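Local coordinates for FERM, ARHGEF and pleckstrin domain-containing protein 2 (Mus musculus, PDB 6D2K) that acts as a guanine nucleotide exchange factor that activates RAC1 in semaphorin and integrin signalling, represented here by its membrane-targeting FERM domain, at residues A[49-54]-A[81-86]; A[13-18]-A[101-106]; A[86-91]-A[191-196]; A[39-44]-A[97-102]. All blocks are in the same frame, centred on the assembly; numbering follows the deposited sequence.

Contact 1 of 4, residues A[49-54]-A[81-86]; sequences FGLEFK and LRLAVK
F49 and V85 form a non-hydrogen-bonded antiparallel pair, their side chains diverging. The F49 ring carbon CE1 packs on V85 CG2 at 3.6 Å, and CD1 reaches the L83 methyl CD1. W38 of helix 30-41 also touches F49. G50 makes a hydrogen-bonded pair with A84. G50 N gives a nearly straight bond to A84 O (2.9 Å, N-H...O 163°), and A84 N returns one to G50 O. L51 faces L83 in a non-hydrogen-bonded pair. Its CD2 methyl rests on L83 CA at 3.8 Å, and its CB meets L81 CD2. L51 and L83 lie on the sheet face that packs on helix 30-41. The two strands are neighbours in the mixed five-stranded sheet of the ubiquitin-like FERM N-terminal domain. E52 pairs with R82 through both backbone bonds, E52 N to R82 O and R82 N to E52 O (2.8 Å). Their side chains add a salt bridge, R82 NE to E52 OE1, also 2.8 Å. OE1 is met on its anti side, 31° out of the carboxylate plane. The bond lies close to the guanidinium plane. The pairing starts both side chains on the same face. Each then has CG between N and the carbonyl carbon (chi1 76° for R82), which brings their ends together. A leucine in place of R82 would probably leave the buried E52 carboxylate without its main charge partner, and E114, which R82 NH2 also holds, without this mate. F53 follows, its ring carbon CD2 on L81 CD2 at 3.9 Å.

Contact 2 of 4, residues A[13-18]-A[101-106]; sequences KLLDST and RYLFAL
The Y102 ring meets the turn through its hydroxyl end. Water 2 lies at the ring edge, in its plane, 2.7 Å from Y102 OH. The same water donates to D16 OD1 at 2.6 Å, so it bridges phenol and carboxylate. Y102 OH also comes within 4.1 Å of D16 CB. The D16 carboxylate is shared: OD1 takes the water, while OD2 accepts from both N and OG1 of T18. T18 OG1 comes to the syn side of D16 OD2 at 2.6 Å. The T18 amide approaches from above the carboxylate plane and makes an Asx turn. CG of D16 stands between its own N and carbonyl carbon (chi1 61°), which lets OD2 fold back on T18. Residues L14 to S17 form a type I beta turn in the hairpin between strands 8-13 and 19-24 of the ubiquitin-like FERM N-terminal domain. The turn rests on helix 98-113 of the central domain, so this is an interdomain contact. L15 points from the turn toward the helix. Its CB packs on L106 CB at 3.9 Å, and its CD1 methyl lies against L103 CB and close to L103 O. The L106 methyl CD1 touches the chain at D16 N (3.8 Å). L83 of strand 79-85 and Q107 and R110 of the helix also touch L15. Water 1 makes a second bridge, donating to L15 O at 3.0 Å and to L106 O.

Contact 3 of 4, residues A[86-91]-A[191-196]; sequences KFFPPD and EMYGIR
F88 and Y193 form an edge-to-face aromatic pair. The edge of F88 is turned to the face of Y193, with centroids 5.4 Å apart and planes at 84°. A CH-pi contact covers one face of F88: G194 CA stands 3.5 Å from the ring centroid, almost on the ring normal. The positive phi of G194 suits a glycine in this type II turn of M192 to I195, and a CB would clash with F88 CG. The F88 ring meets one face of the R196 guanidinium obliquely: R196 NH2 lies 3.4 Å from F88 CZ, with the planes 73° apart. The chief polar partner of R196 is D111, while its NH1 bonds to I195 O. The one hydrogen bond across the contact runs from Y193 OH to P89 O (2.7 Å). It lies in the carbonyl plane, at the edge of the tyrosine ring. Near the domain centre, segment 86-91 leads from strand 79-85 of the ubiquitin-like sheet to helix 98-113 of the central lobe. Segment 191-196 leads from helix 176-187 there to strand 198-201 of the PH-like sheet. Helix 98-113 packs on F88 through Q107 and D111, while helix 267-284 covers F87 and P89.

Contact 4 of 4, residues A[39-44]-A[97-102]; sequences KHLNLI and EEYTRY
CG of Y99 lies opposite its backbone N (chi1 -177°), which sends the ring out from the helix toward L41 and L43. In L43 the same choice (chi1 -179°) carries CD1 to the ring. L43 CD1 touches Y99 CE2 at 4.0 Å and crosses the tyrosine side chain at about a right angle. L41 comes to the hydroxyl end instead. Its CD2 methyl is 3.6 Å from Y99 OH, and its CB is nearly as close at 3.7 Å. The backbone joins in, for L41 O lies 3.6 Å from Y99 CE2, oblique to the ring. No hydrogen bond crosses this contact, so the tyrosine is held by packing alone between the two segments. An alanine at Y99 is likely to open a gap beside L41 and L43 and remove much of the surface that joins the end of helix 30-41 and the following loop to helix 98-113. I44 CD1 also approaches E97 OE1 at 4.0 Å. E45 OE2 hydrogen-bonds with E97 N and T100 OG1, tying the loop to the start of the helix. L43 also packs on F49 of strand 49-54. Helix 30-41 ends in a Schellman motif. N42, with positive phi, is its C-prime residue, and L43 N bonds back to W38 O. E97 takes the N-cap position of helix 98-113. The contact thus sets a helix C-terminus of the ubiquitin-like N-terminal domain against the first turn of helix 98-113 in the central domain, at the surface where these two FERM lobes join.

How the contacts relate
Contact 1 lies within the ubiquitin-like sheet, and contacts 2 and 4 join that lobe to helix 98-113 of the central domain. The centres of contacts 2 and 4 are about 10 Å apart, and these two share R101 and Y102. Contact 1 links to contact 2 through backbone bonds of K13 to L81 and L83, and to contact 4 where F49 meets L43 and T100. Strand 79-85 leads into the 86-91 loop, so contacts 1 and 3 share K86. Contact 3 is about 19 Å from contact 4 by centres. F104 of segment 101-106 packs on P89, F88 and Y193 of contact 3. Along the chain, contacts 2 and 4 both enclose contact 1. Contacts 2, 3 and 4 connect the N-terminal lobe, whose sheet holds contact 1, with the rest of the FERM domain.

Contact 1 of 4, residues A[49-54]-A[81-86]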
# COMPACT_ATOMS: atom_id res chain seq x y z
N PHE A 49 1.66 -3.93 -8.52
CA PHE A 49 1.34 -4.76 -7.36
C PHE A 49 2.53 -5.55 -6.85
O PHE A 49 3.55 -5.69 -7.53
CB PHE A 49 0.20 -5.73 -7.69
CG PHE A 49 -1.10 -5.05 -8.00
CD1 PHE A 49 -2.07 -4.89 -7.03
CD2 PHE A 49 -1.36 -4.53 -9.27
CE1 PHE A 49 -3.27 -4.27 -7.30
CE2 PHE A 49 -2.56 -3.90 -9.55
CZ PHE A 49 -3.51 -3.76 -8.57
N GLY A 50 2.38 -6.06 -5.63
CA GLY A 50 3.36 -6.93 -5.02
C GLY A 50 2.71 -7.87 -4.02
O GLY A 50 1.48 -7.87 -3.86
N LEU A 51 3.54 -8.69 -3.38
CA LEU A 51 3.09 -9.53 -2.29
C LEU A 51 3.90 -9.15 -1.08
O LEU A 51 5.11 -8.95 -1.18
CB LEU A 51 3.32 -11.01 -2.62
CG LEU A 51 2.53 -11.59 -3.79
CD1 LEU A 51 2.96 -13.04 -4.01
CD2 LEU A 51 1.04 -11.52 -3.52
N GLU A 52 3.25 -9.02 0.07
CA GLU A 52 3.94 -8.59 1.27
C GLU A 52 3.68 -9.57 2.40
O GLU A 52 2.67 -10.28 2.41
CB GLU A 52 3.52 -7.18 1.67
CG GLU A 52 2.01 -6.96 1.81
CD GLU A 52 1.64 -5.54 2.20
OE1 GLU A 52 0.43 -5.28 2.44
OE2 GLU A 52 2.54 -4.69 2.28
N PHE A 53 4.61 -9.62 3.34
CA PHE A 53 4.44 -10.44 4.53
C PHE A 53 4.88 -9.66 5.76
O PHE A 53 5.64 -8.70 5.67
CB PHE A 53 5.20 -11.77 4.40
CG PHE A 53 6.67 -11.61 4.12
CD1 PHE A 53 7.59 -11.68 5.15
CD2 PHE A 53 7.12 -11.43 2.83
CE1 PHE A 53 8.94 -11.54 4.89
CE2 PHE A 53 8.46 -11.29 2.56
CZ PHE A 53 9.37 -11.35 3.58
N LYS A 54 4.36 -10.06 6.91
CA LYS A 54 4.64 -9.35 8.15
C LYS A 54 5.78 -10.07 8.86
O LYS A 54 5.72 -11.27 9.07
CB LYS A 54 3.38 -9.33 9.02
CG LYS A 54 3.21 -8.07 9.86
CD LYS A 54 1.85 -8.06 10.54
CE LYS A 54 1.62 -6.77 11.31
NZ LYS A 54 0.29 -6.76 11.99
N LEU A 81 1.39 -14.66 2.68
CA LEU A 81 1.69 -13.37 2.07
C LEU A 81 0.37 -12.78 1.65
O LEU A 81 -0.61 -13.50 1.54
CB LEU A 81 2.57 -13.54 0.84
CG LEU A 81 4.00 -13.97 1.15
CD1 LEU A 81 4.11 -15.47 1.06
CD2 LEU A 81 4.96 -13.31 0.19
N ARG A 82 0.33 -11.47 1.42
CA ARG A 82 -0.90 -10.87 0.92
C ARG A 82 -0.64 -9.97 -0.28
O ARG A 82 0.40 -9.35 -0.41
CB ARG A 82 -1.65 -10.10 2.02
CG ARG A 82 -1.08 -8.76 2.39
CD ARG A 82 -1.92 -8.15 3.51
NE ARG A 82 -1.51 -6.81 3.86
CZ ARG A 82 -2.15 -6.05 4.75
NH1 ARG A 82 -1.73 -4.83 5.02
NH2 ARG A 82 -3.23 -6.54 5.36
N LEU A 83 -1.63 -9.94 -1.17
CA LEU A 83 -1.61 -9.06 -2.33
C LEU A 83 -1.78 -7.62 -1.88
O LEU A 83 -2.62 -7.35 -1.01
CB LEU A 83 -2.78 -9.42 -3.25
CG LEU A 83 -2.94 -8.54 -4.48
CD1 LEU A 83 -1.75 -8.65 -5.38
CD2 LEU A 83 -4.23 -8.96 -5.19
N ALA A 84 -1.02 -6.71 -2.47
CA ALA A 84 -1.15 -5.30 -2.16
C ALA A 84 -0.68 -4.45 -3.32
O ALA A 84 0.19 -4.87 -4.09
CB ALA A 84 -0.32 -4.95 -0.91
N VAL A 85 -1.24 -3.25 -3.43
CA VAL A 85 -0.67 -2.25 -4.33
C VAL A 85 0.69 -1.78 -3.80
O VAL A 85 0.81 -1.38 -2.64
CB VAL A 85 -1.58 -1.03 -4.43
CG1 VAL A 85 -0.86 0.10 -5.19
CG2 VAL A 85 -2.92 -1.39 -5.09
N LYS A 86 1.72 -1.83 -4.64
CA LYS A 86 3.03 -1.32 -4.28
C LYS A 86 3.19 0.13 -4.71
O LYS A 86 3.69 0.95 -3.94
CB LYS A 86 4.12 -2.19 -4.91
CG LYS A 86 5.53 -1.77 -4.50
CD LYS A 86 6.59 -2.54 -5.29
CE LYS A 86 7.61 -3.18 -4.37
NZ LYS A 86 8.61 -3.98 -5.14

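Contact 2 of 4, residues A[13-18]-A[101-106]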
# COMPACT_ATOMS: atom_id res chain seq x y z
N LYS A 13 -3.20 -14.22 0.71
CA LYS A 13 -4.43 -13.51 1.03
C LYS A 13 -4.64 -12.43 -0.02
O LYS A 13 -3.81 -11.56 -0.18
CB LYS A 13 -4.36 -12.90 2.43
CG LYS A 13 -5.67 -12.25 2.89
CD LYS A 13 -5.57 -11.74 4.32
CE LYS A 13 -6.94 -11.35 4.87
NZ LYS A 13 -7.86 -12.52 4.95
N LEU A 14 -5.76 -12.52 -0.73
CA LEU A 14 -6.04 -11.62 -1.85
C LEU A 14 -6.74 -10.37 -1.33
O LEU A 14 -7.05 -10.28 -0.15
CB LEU A 14 -6.89 -12.35 -2.89
CG LEU A 14 -6.19 -13.59 -3.47
CD1 LEU A 14 -7.11 -14.39 -4.37
CD2 LEU A 14 -4.92 -13.19 -4.21
N LEU A 15 -6.96 -9.39 -2.21
CA LEU A 15 -7.49 -8.09 -1.77
C LEU A 15 -8.97 -8.14 -1.36
O LEU A 15 -9.44 -7.29 -0.62
CB LEU A 15 -7.25 -7.03 -2.85
CG LEU A 15 -5.90 -6.31 -2.74
CD1 LEU A 15 -5.57 -5.56 -4.03
CD2 LEU A 15 -5.90 -5.37 -1.53
N ASP A 16 -9.68 -9.16 -1.84
CA ASP A 16 -11.06 -9.39 -1.39
C ASP A 16 -11.14 -10.27 -0.13
O ASP A 16 -12.22 -10.66 0.31
CB ASP A 16 -11.90 -9.97 -2.53
CG ASP A 16 -11.38 -11.31 -3.02
OD1 ASP A 16 -11.85 -11.81 -4.07
OD2 ASP A 16 -10.49 -11.87 -2.35
N SER A 17 -9.97 -10.58 0.44
CA SER A 17 -9.86 -11.34 1.69
C SER A 17 -9.97 -12.85 1.52
O SER A 17 -9.79 -13.60 2.48
CB SER A 17 -10.86 -10.84 2.74
OG SER A 17 -10.24 -9.92 3.63
N THR A 18 -10.25 -13.30 0.30
CA THR A 18 -10.16 -14.73 0.01
C THR A 18 -8.71 -15.18 0.05
O THR A 18 -7.79 -14.37 -0.09
CB THR A 18 -10.76 -15.07 -1.36
OG1 THR A 18 -10.04 -14.40 -2.40
CG2 THR A 18 -12.22 -14.66 -1.41
N ARG A 101 -8.81 -1.13 -11.49
CA ARG A 101 -9.43 -0.10 -10.67
C ARG A 101 -10.20 -0.72 -9.51
O ARG A 101 -10.26 -0.14 -8.42
CB ARG A 101 -10.37 0.76 -11.53
CG ARG A 101 -9.61 1.51 -12.62
CD ARG A 101 -10.49 2.56 -13.30
NE ARG A 101 -11.57 1.99 -14.11
CZ ARG A 101 -11.45 1.63 -15.38
NH1 ARG A 101 -10.29 1.74 -16.01
NH2 ARG A 101 -12.51 1.14 -16.03
N TYR A 102 -10.82 -1.86 -9.78
CA TYR A 102 -11.49 -2.67 -8.74
C TYR A 102 -10.49 -3.06 -7.64
O TYR A 102 -10.76 -2.85 -6.46
CB TYR A 102 -12.13 -3.90 -9.38
CG TYR A 102 -12.48 -5.02 -8.42
CD1 TYR A 102 -13.43 -4.85 -7.42
CD2 TYR A 102 -11.87 -6.26 -8.54
CE1 TYR A 102 -13.75 -5.88 -6.56
CE2 TYR A 102 -12.19 -7.31 -7.68
CZ TYR A 102 -13.14 -7.11 -6.70
OH TYR A 102 -13.47 -8.14 -5.84
N LEU A 103 -9.33 -3.59 -8.03
CA LEU A 103 -8.33 -3.94 -7.01
C LEU A 103 -7.84 -2.72 -6.23
O LEU A 103 -7.64 -2.81 -5.02
CB LEU A 103 -7.14 -4.68 -7.64
CG LEU A 103 -7.47 -6.07 -8.20
CD1 LEU A 103 -6.17 -6.76 -8.58
CD2 LEU A 103 -8.30 -6.92 -7.23
N PHE A 104 -7.69 -1.58 -6.90
CA PHE A 104 -7.28 -0.37 -6.17
C PHE A 104 -8.34 0.07 -5.17
O PHE A 104 -8.01 0.50 -4.07
CB PHE A 104 -6.95 0.78 -7.14
CG PHE A 104 -5.48 0.89 -7.47
CD1 PHE A 104 -4.71 1.90 -6.92
CD2 PHE A 104 -4.87 -0.02 -8.33
CE1 PHE A 104 -3.35 2.01 -7.21
CE2 PHE A 104 -3.50 0.09 -8.63
CZ PHE A 104 -2.74 1.11 -8.06
N ALA A 105 -9.62 -0.02 -5.54
CA ALA A 105 -10.67 0.32 -4.58
C ALA A 105 -10.62 -0.60 -3.36
O ALA A 105 -10.83 -0.14 -2.23
CB ALA A 105 -12.05 0.26 -5.25
N LEU A 106 -10.34 -1.89 -3.59
CA LEU A 106 -10.22 -2.85 -2.48
C LEU A 106 -9.01 -2.52 -1.61
O LEU A 106 -9.05 -2.68 -0.39
CB LEU A 106 -10.09 -4.29 -3.00
CG LEU A 106 -11.35 -4.90 -3.64
CD1 LEU A 106 -11.11 -6.36 -4.02
CD2 LEU A 106 -12.51 -4.79 -2.66
O HOH W 1 -10.16 -4.90 1.03
O HOH W 2 -12.21 -10.46 -6.29

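Contact 3 of 4, residues A[86-91]-A[191-196]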
# COMPACT_ATOMS: atom_id res chain seq x y z
N LYS A 86 1.72 -1.83 -4.64
CA LYS A 86 3.03 -1.32 -4.28
C LYS A 86 3.19 0.13 -4.71
O LYS A 86 3.69 0.95 -3.94
CB LYS A 86 4.12 -2.19 -4.91
CG LYS A 86 5.53 -1.77 -4.50
CD LYS A 86 6.59 -2.54 -5.29
CE LYS A 86 7.61 -3.18 -4.37
NZ LYS A 86 8.61 -3.98 -5.14
N PHE A 87 2.77 0.44 -5.94
CA PHE A 87 2.96 1.77 -6.49
C PHE A 87 1.62 2.47 -6.68
O PHE A 87 0.78 2.02 -7.45
CB PHE A 87 3.69 1.70 -7.85
CG PHE A 87 5.04 1.04 -7.78
CD1 PHE A 87 6.10 1.69 -7.17
CD2 PHE A 87 5.24 -0.22 -8.31
CE1 PHE A 87 7.35 1.08 -7.10
CE2 PHE A 87 6.49 -0.82 -8.25
CZ PHE A 87 7.54 -0.17 -7.64
N PHE A 88 1.42 3.58 -5.97
CA PHE A 88 0.19 4.37 -6.08
C PHE A 88 0.38 5.55 -7.05
O PHE A 88 1.11 6.51 -6.74
CB PHE A 88 -0.19 4.90 -4.69
CG PHE A 88 -0.71 3.83 -3.74
CD1 PHE A 88 -2.07 3.65 -3.59
CD2 PHE A 88 0.16 3.04 -3.00
CE1 PHE A 88 -2.57 2.68 -2.72
CE2 PHE A 88 -0.34 2.07 -2.12
CZ PHE A 88 -1.70 1.89 -1.99
N PRO A 89 -0.24 5.47 -8.24
CA PRO A 89 -0.08 6.60 -9.16
C PRO A 89 -1.04 7.73 -8.79
O PRO A 89 -2.01 7.50 -8.06
CB PRO A 89 -0.48 5.98 -10.50
CG PRO A 89 -1.55 4.99 -10.13
CD PRO A 89 -1.10 4.41 -8.80
N PRO A 90 -0.77 8.95 -9.27
CA PRO A 90 -1.61 10.09 -8.92
C PRO A 90 -3.05 9.99 -9.44
O PRO A 90 -3.95 10.54 -8.79
CB PRO A 90 -0.88 11.28 -9.56
CG PRO A 90 -0.00 10.68 -10.60
CD PRO A 90 0.37 9.32 -10.13
N ASP A 91 -3.28 9.30 -10.55
CA ASP A 91 -4.62 9.23 -11.15
C ASP A 91 -4.99 7.78 -11.43
O ASP A 91 -4.94 7.33 -12.57
CB ASP A 91 -4.67 10.06 -12.45
CG ASP A 91 -6.09 10.45 -12.86
OD1 ASP A 91 -7.06 9.89 -12.31
OD2 ASP A 91 -6.23 11.34 -13.74
N GLU A 191 -4.27 13.45 1.50
CA GLU A 191 -2.84 13.57 1.80
C GLU A 191 -2.25 12.21 2.12
O GLU A 191 -1.07 11.96 1.85
CB GLU A 191 -2.64 14.53 2.97
CG GLU A 191 -1.19 14.84 3.29
CD GLU A 191 -1.06 15.95 4.31
OE1 GLU A 191 -0.59 17.05 3.93
OE2 GLU A 191 -1.46 15.74 5.47
N MET A 192 -3.06 11.32 2.70
CA MET A 192 -2.55 10.00 3.09
C MET A 192 -2.70 8.91 2.01
O MET A 192 -2.38 7.75 2.26
CB MET A 192 -3.19 9.55 4.41
CG MET A 192 -2.76 10.41 5.61
SD MET A 192 -0.96 10.36 5.90
CE MET A 192 -0.77 8.67 6.43
N TYR A 193 -3.18 9.29 0.83
CA TYR A 193 -3.30 8.34 -0.28
C TYR A 193 -1.95 7.69 -0.58
O TYR A 193 -0.97 8.37 -0.87
CB TYR A 193 -3.85 9.05 -1.53
CG TYR A 193 -3.75 8.26 -2.83
CD1 TYR A 193 -4.59 7.19 -3.07
CD2 TYR A 193 -2.80 8.58 -3.79
CE1 TYR A 193 -4.50 6.47 -4.25
CE2 TYR A 193 -2.70 7.87 -4.96
CZ TYR A 193 -3.54 6.80 -5.18
OH TYR A 193 -3.45 6.06 -6.34
N GLY A 194 -1.93 6.36 -0.49
CA GLY A 194 -0.73 5.57 -0.75
C GLY A 194 0.39 5.69 0.28
O GLY A 194 1.48 5.17 0.06
N ILE A 195 0.12 6.35 1.40
CA ILE A 195 1.20 6.65 2.35
C ILE A 195 1.42 5.53 3.37
O ILE A 195 0.46 5.00 3.94
CB ILE A 195 0.94 7.97 3.11
CG1 ILE A 195 0.91 9.15 2.14
CG2 ILE A 195 2.02 8.19 4.20
CD1 ILE A 195 2.27 9.49 1.54
N ARG A 196 2.68 5.16 3.57
CA ARG A 196 3.08 4.25 4.65
C ARG A 196 4.25 4.91 5.37
O ARG A 196 5.23 5.31 4.72
CB ARG A 196 3.49 2.88 4.10
CG ARG A 196 2.34 2.04 3.55
CD ARG A 196 2.05 2.33 2.08
NE ARG A 196 1.03 1.43 1.53
CZ ARG A 196 -0.28 1.61 1.65
NH1 ARG A 196 -0.77 2.67 2.28
NH2 ARG A 196 -1.11 0.72 1.13

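Contact 4 of 4, residues A[39-44]-A[97-102]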
# COMPACT_ATOMS: atom_id res chain seq x y z
N LYS A 39 -1.39 -14.77 -12.80
CA LYS A 39 -2.14 -15.67 -13.68
C LYS A 39 -3.46 -16.08 -13.06
O LYS A 39 -4.50 -16.07 -13.72
CB LYS A 39 -1.33 -16.93 -13.98
CG LYS A 39 -0.27 -16.75 -15.04
CD LYS A 39 -0.02 -18.08 -15.78
CE LYS A 39 -0.56 -19.28 -15.00
NZ LYS A 39 -2.04 -19.47 -15.18
N HIS A 40 -3.42 -16.47 -11.79
CA HIS A 40 -4.64 -16.82 -11.08
C HIS A 40 -5.64 -15.68 -11.18
O HIS A 40 -6.84 -15.92 -11.31
CB HIS A 40 -4.34 -17.15 -9.62
CG HIS A 40 -5.57 -17.27 -8.78
ND1 HIS A 40 -6.35 -18.41 -8.77
CD2 HIS A 40 -6.16 -16.40 -7.93
CE1 HIS A 40 -7.37 -18.23 -7.95
NE2 HIS A 40 -7.28 -17.02 -7.43
N LEU A 41 -5.14 -14.44 -11.14
CA LEU A 41 -6.01 -13.26 -11.13
C LEU A 41 -6.30 -12.71 -12.52
O LEU A 41 -7.21 -11.90 -12.69
CB LEU A 41 -5.41 -12.14 -10.28
CG LEU A 41 -5.27 -12.46 -8.79
CD1 LEU A 41 -4.58 -11.31 -8.04
CD2 LEU A 41 -6.61 -12.80 -8.17
N ASN A 42 -5.52 -13.13 -13.50
CA ASN A 42 -5.55 -12.51 -14.81
C ASN A 42 -5.35 -11.01 -14.66
O ASN A 42 -6.14 -10.20 -15.16
CB ASN A 42 -6.86 -12.85 -15.53
CG ASN A 42 -6.98 -14.33 -15.83
OD1 ASN A 42 -6.08 -14.93 -16.41
ND2 ASN A 42 -8.10 -14.93 -15.43
N LEU A 43 -4.29 -10.65 -13.94
CA LEU A 43 -3.95 -9.27 -13.66
C LEU A 43 -2.96 -8.71 -14.68
O LEU A 43 -1.76 -8.94 -14.59
CB LEU A 43 -3.36 -9.16 -12.25
CG LEU A 43 -2.96 -7.77 -11.75
CD1 LEU A 43 -4.16 -6.82 -11.85
CD2 LEU A 43 -2.44 -7.84 -10.32
N ILE A 44 -3.47 -7.96 -15.66
CA ILE A 44 -2.63 -7.39 -16.70
C ILE A 44 -1.70 -6.31 -16.19
O ILE A 44 -0.50 -6.33 -16.47
CB ILE A 44 -3.48 -6.80 -17.86
CG1 ILE A 44 -4.29 -7.91 -18.53
CG2 ILE A 44 -2.60 -6.10 -18.87
CD1 ILE A 44 -5.12 -7.42 -19.72
N GLU A 97 -7.55 -0.95 -17.04
CA GLU A 97 -8.58 -1.98 -16.88
C GLU A 97 -9.49 -1.72 -15.70
O GLU A 97 -9.02 -1.31 -14.63
CB GLU A 97 -7.94 -3.35 -16.69
CG GLU A 97 -7.13 -3.82 -17.87
CD GLU A 97 -8.00 -4.14 -19.07
OE1 GLU A 97 -7.46 -4.23 -20.19
OE2 GLU A 97 -9.23 -4.29 -18.90
N GLU A 98 -10.78 -1.98 -15.90
CA GLU A 98 -11.75 -1.94 -14.83
C GLU A 98 -11.29 -2.85 -13.68
O GLU A 98 -11.43 -2.49 -12.51
CB GLU A 98 -13.14 -2.34 -15.34
CG GLU A 98 -14.24 -2.32 -14.28
CD GLU A 98 -15.64 -2.53 -14.86
OE1 GLU A 98 -16.02 -1.78 -15.79
OE2 GLU A 98 -16.36 -3.43 -14.37
N TYR A 99 -10.71 -3.99 -14.00
CA TYR A 99 -10.29 -4.92 -12.95
C TYR A 99 -9.22 -4.31 -12.05
O TYR A 99 -9.24 -4.50 -10.83
CB TYR A 99 -9.81 -6.25 -13.54
CG TYR A 99 -9.42 -7.26 -12.49
CD1 TYR A 99 -10.38 -7.80 -11.66
CD2 TYR A 99 -8.11 -7.67 -12.35
CE1 TYR A 99 -10.05 -8.72 -10.69
CE2 TYR A 99 -7.76 -8.60 -11.39
CZ TYR A 99 -8.73 -9.10 -10.56
OH TYR A 99 -8.38 -10.03 -9.61
N THR A 100 -8.29 -3.58 -12.64
CA THR A 100 -7.22 -2.95 -11.86
C THR A 100 -7.85 -1.89 -10.96
O THR A 100 -7.47 -1.74 -9.80
CB THR A 100 -6.17 -2.27 -12.74
OG1 THR A 100 -5.82 -3.12 -13.83
CG2 THR A 100 -4.90 -1.97 -11.93
N ARG A 101 -8.81 -1.13 -11.49
CA ARG A 101 -9.43 -0.10 -10.67
C ARG A 101 -10.20 -0.72 -9.51
O ARG A 101 -10.26 -0.14 -8.42
CB ARG A 101 -10.37 0.76 -11.53
CG ARG A 101 -9.61 1.51 -12.62
CD ARG A 101 -10.49 2.56 -13.30
NE ARG A 101 -11.57 1.99 -14.11
CZ ARG A 101 -11.45 1.63 -15.38
NH1 ARG A 101 -10.29 1.74 -16.01
NH2 ARG A 101 -12.51 1.14 -16.03
N TYR A 102 -10.82 -1.86 -9.78
CA TYR A 102 -11.49 -2.67 -8.74
C TYR A 102 -10.49 -3.06 -7.64
O TYR A 102 -10.76 -2.85 -6.46
CB TYR A 102 -12.13 -3.90 -9.38
CG TYR A 102 -12.48 -5.02 -8.42
CD1 TYR A 102 -13.43 -4.85 -7.42
CD2 TYR A 102 -11.87 -6.26 -8.54
CE1 TYR A 102 -13.75 -5.88 -6.56
CE2 TYR A 102 -12.19 -7.31 -7.68
CZ TYR A 102 -13.14 -7.11 -6.70
OH TYR A 102 -13.47 -8.14 -5.84